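Local coordinates for methylmalonyl-CoA epimerase, mitochondrial (Homo sapiens, PDB 3RMU), which catalyses the interconversion of (R)- and (S)-methylmalonyl-CoA in mitochondrial propionyl-CoA metabolism, using a bound divalent metal, here cobalt, at residues 18-23 against 43-48. Residues are numbered along the deposited sequence; the frame is centred on the assembly and turned at random.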
loop_
_atom_site.group_PDB
_atom_site.type_symbol
_atom_site.label_atom_id
_atom_site.label_comp_id
_atom_site.label_asym_id
_atom_site.label_seq_id
_atom_site.Cartn_x
_atom_site.Cartn_y
_atom_site.Cartn_z
ATOM N N LYS A 18 -15.401 -2.543 11.836
ATOM C CA LYS A 18 -15.398 -1.097 11.648
ATOM C C LYS A 18 -14.661 -0.660 10.362
ATOM O O LYS A 18 -15.132 0.269 9.655
ATOM C CB LYS A 18 -14.894 -0.369 12.909
ATOM C CG LYS A 18 -15.939 -0.382 14.059
ATOM C CD LYS A 18 -15.482 0.381 15.312
ATOM C CE LYS A 18 -16.349 0.028 16.525
ATOM N NZ LYS A 18 -17.627 0.749 16.472
ATOM N N ALA A 19 -13.531 -1.316 10.040
ATOM C CA ALA A 19 -12.743 -0.957 8.849
ATOM C C ALA A 19 -13.514 -1.340 7.573
ATOM O O ALA A 19 -13.652 -0.541 6.642
ATOM C CB ALA A 19 -11.344 -1.620 8.893
ATOM N N ALA A 20 -14.047 -2.552 7.558
ATOM C CA ALA A 20 -14.854 -3.052 6.436
ATOM C C ALA A 20 -16.051 -2.147 6.141
ATOM O O ALA A 20 -16.296 -1.788 4.993
ATOM C CB ALA A 20 -15.332 -4.492 6.731
ATOM N N ALA A 21 -16.771 -1.752 7.201
ATOM C CA ALA A 21 -17.923 -0.895 7.084
ATOM C C ALA A 21 -17.550 0.507 6.624
ATOM O O ALA A 21 -18.343 1.157 5.968
ATOM C CB ALA A 21 -18.708 -0.847 8.438
ATOM N N PHE A 22 -16.357 0.989 6.964
ATOM C CA PHE A 22 -15.921 2.276 6.444
ATOM C C PHE A 22 -15.795 2.214 4.915
ATOM O O PHE A 22 -16.363 3.039 4.193
ATOM C CB PHE A 22 -14.594 2.671 7.072
ATOM C CG PHE A 22 -14.020 3.939 6.539
ATOM C CD1 PHE A 22 -14.405 5.168 7.061
ATOM C CD2 PHE A 22 -13.063 3.904 5.535
ATOM C CE1 PHE A 22 -13.847 6.327 6.575
ATOM C CE2 PHE A 22 -12.519 5.060 5.049
ATOM C CZ PHE A 22 -12.929 6.274 5.549
ATOM N N TYR A 23 -15.048 1.231 4.423
ATOM C CA TYR A 23 -14.857 1.107 2.983
ATOM C C TYR A 23 -16.184 0.925 2.281
ATOM O O TYR A 23 -16.438 1.592 1.269
ATOM C CB TYR A 23 -13.840 0.020 2.622
ATOM C CG TYR A 23 -12.456 0.508 2.933
ATOM C CD1 TYR A 23 -11.853 0.217 4.144
ATOM C CD2 TYR A 23 -11.758 1.303 2.029
ATOM C CE1 TYR A 23 -10.608 0.702 4.457
ATOM C CE2 TYR A 23 -10.500 1.777 2.337
ATOM C CZ TYR A 23 -9.936 1.477 3.560
ATOM O OH TYR A 23 -8.698 1.948 3.899
ATOM N N SER A 43 -7.829 -12.825 10.353
ATOM C CA SER A 43 -9.119 -12.699 9.631
ATOM C C SER A 43 -8.960 -11.641 8.540
ATOM O O SER A 43 -8.265 -10.659 8.720
ATOM C CB SER A 43 -10.254 -12.301 10.595
ATOM O OG SER A 43 -10.576 -13.369 11.510
ATOM N N VAL A 44 -9.602 -11.831 7.384
ATOM C CA VAL A 44 -9.419 -10.887 6.266
ATOM C C VAL A 44 -10.755 -10.380 5.725
ATOM O O VAL A 44 -11.725 -11.163 5.612
ATOM C CB VAL A 44 -8.612 -11.530 5.097
ATOM C CG1 VAL A 44 -9.267 -12.835 4.635
ATOM C CG2 VAL A 44 -8.416 -10.509 3.898
ATOM N N VAL A 45 -10.814 -9.099 5.372
ATOM C CA VAL A 45 -11.877 -8.628 4.469
ATOM C C VAL A 45 -11.163 -8.119 3.208
ATOM O O VAL A 45 -10.149 -7.415 3.264
ATOM C CB VAL A 45 -12.778 -7.518 5.112
ATOM C CG1 VAL A 45 -13.495 -6.634 4.067
ATOM C CG2 VAL A 45 -13.796 -8.073 6.139
ATOM N N PHE A 46 -11.710 -8.503 2.062
ATOM C CA PHE A 46 -11.218 -8.095 0.758
ATOM C C PHE A 46 -12.004 -6.892 0.267
ATOM O O PHE A 46 -13.231 -6.938 0.230
ATOM C CB PHE A 46 -11.404 -9.257 -0.244
ATOM C CG PHE A 46 -10.660 -10.478 0.128
ATOM C CD1 PHE A 46 -9.294 -10.585 -0.159
ATOM C CD2 PHE A 46 -11.285 -11.514 0.828
ATOM C CE1 PHE A 46 -8.562 -11.734 0.225
ATOM C CE2 PHE A 46 -10.568 -12.643 1.215
ATOM C CZ PHE A 46 -9.189 -12.749 0.919
ATOM N N VAL A 47 -11.300 -5.806 -0.061
ATOM C CA VAL A 47 -11.926 -4.645 -0.695
ATOM C C VAL A 47 -11.553 -4.703 -2.169
ATOM O O VAL A 47 -10.382 -4.654 -2.494
ATOM C CB VAL A 47 -11.463 -3.352 -0.091
ATOM C CG1 VAL A 47 -12.107 -2.166 -0.829
ATOM C CG2 VAL A 47 -11.787 -3.347 1.408
ATOM N N ASN A 48 -12.540 -4.896 -3.031
ATOM C CA ASN A 48 -12.262 -5.112 -4.448
ATOM C C ASN A 48 -12.343 -3.778 -5.178
ATOM O O ASN A 48 -13.421 -3.271 -5.397
ATOM C CB ASN A 48 -13.219 -6.120 -5.041
ATOM C CG ASN A 48 -12.999 -6.347 -6.565
ATOM O OD1 ASN A 48 -12.002 -5.910 -7.137
ATOM N ND2 ASN A 48 -13.936 -7.040 -7.201
#
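A20 and Y23, one helical turn apart, pack on V45 and V47, which lie two residues apart on the strand and point to the same side of the sheet. The contact is apolar throughout, and no hydrogen bond joins 18-23 to 43-48.

The smaller pair is A20 with V45. The single methyl of A20 meets both branches of the valine, with A20 CB 3.9 Å from V45 CG1 and equally far from V45 CG2. The CA atoms of A20 and V45 are 6.6 Å apart, a close approach that the short alanine side chain permits. L16 of helix 16-26 and V31 and A34 of strand 30-37 also touch V45.

The second pair is Y23 with V47. V47 CG2 makes the closest approach, 4.1 Å from Y23 CB, and reaches the root of the ring obliquely. V47 CG1 lies 4.4 Å from Y23 CB. With CG1 anti to the backbone N (chi1 178°), CG2 sits beside that N and is the branch nearer Y23. The two side chains cross at about a right angle. F22 CD2 lies over the centre of one face of the Y23 ring, 4.1 Å above its plane. Y23 also packs on V127 of the second subunit.

The Y23 hydroxyl hydrogen-bonds to the backbone O of G125 of that subunit.

The contact packs helix 16-26 against one face of the mixed sheet. The V45 side chain is about 13 Å from the cobalt ion, bound by H8, H80 and E130. Such a helix, between the first two strands of a beta-alpha-beta-beta-beta module, is typical of the vicinal oxygen chelate (glyoxalase) fold.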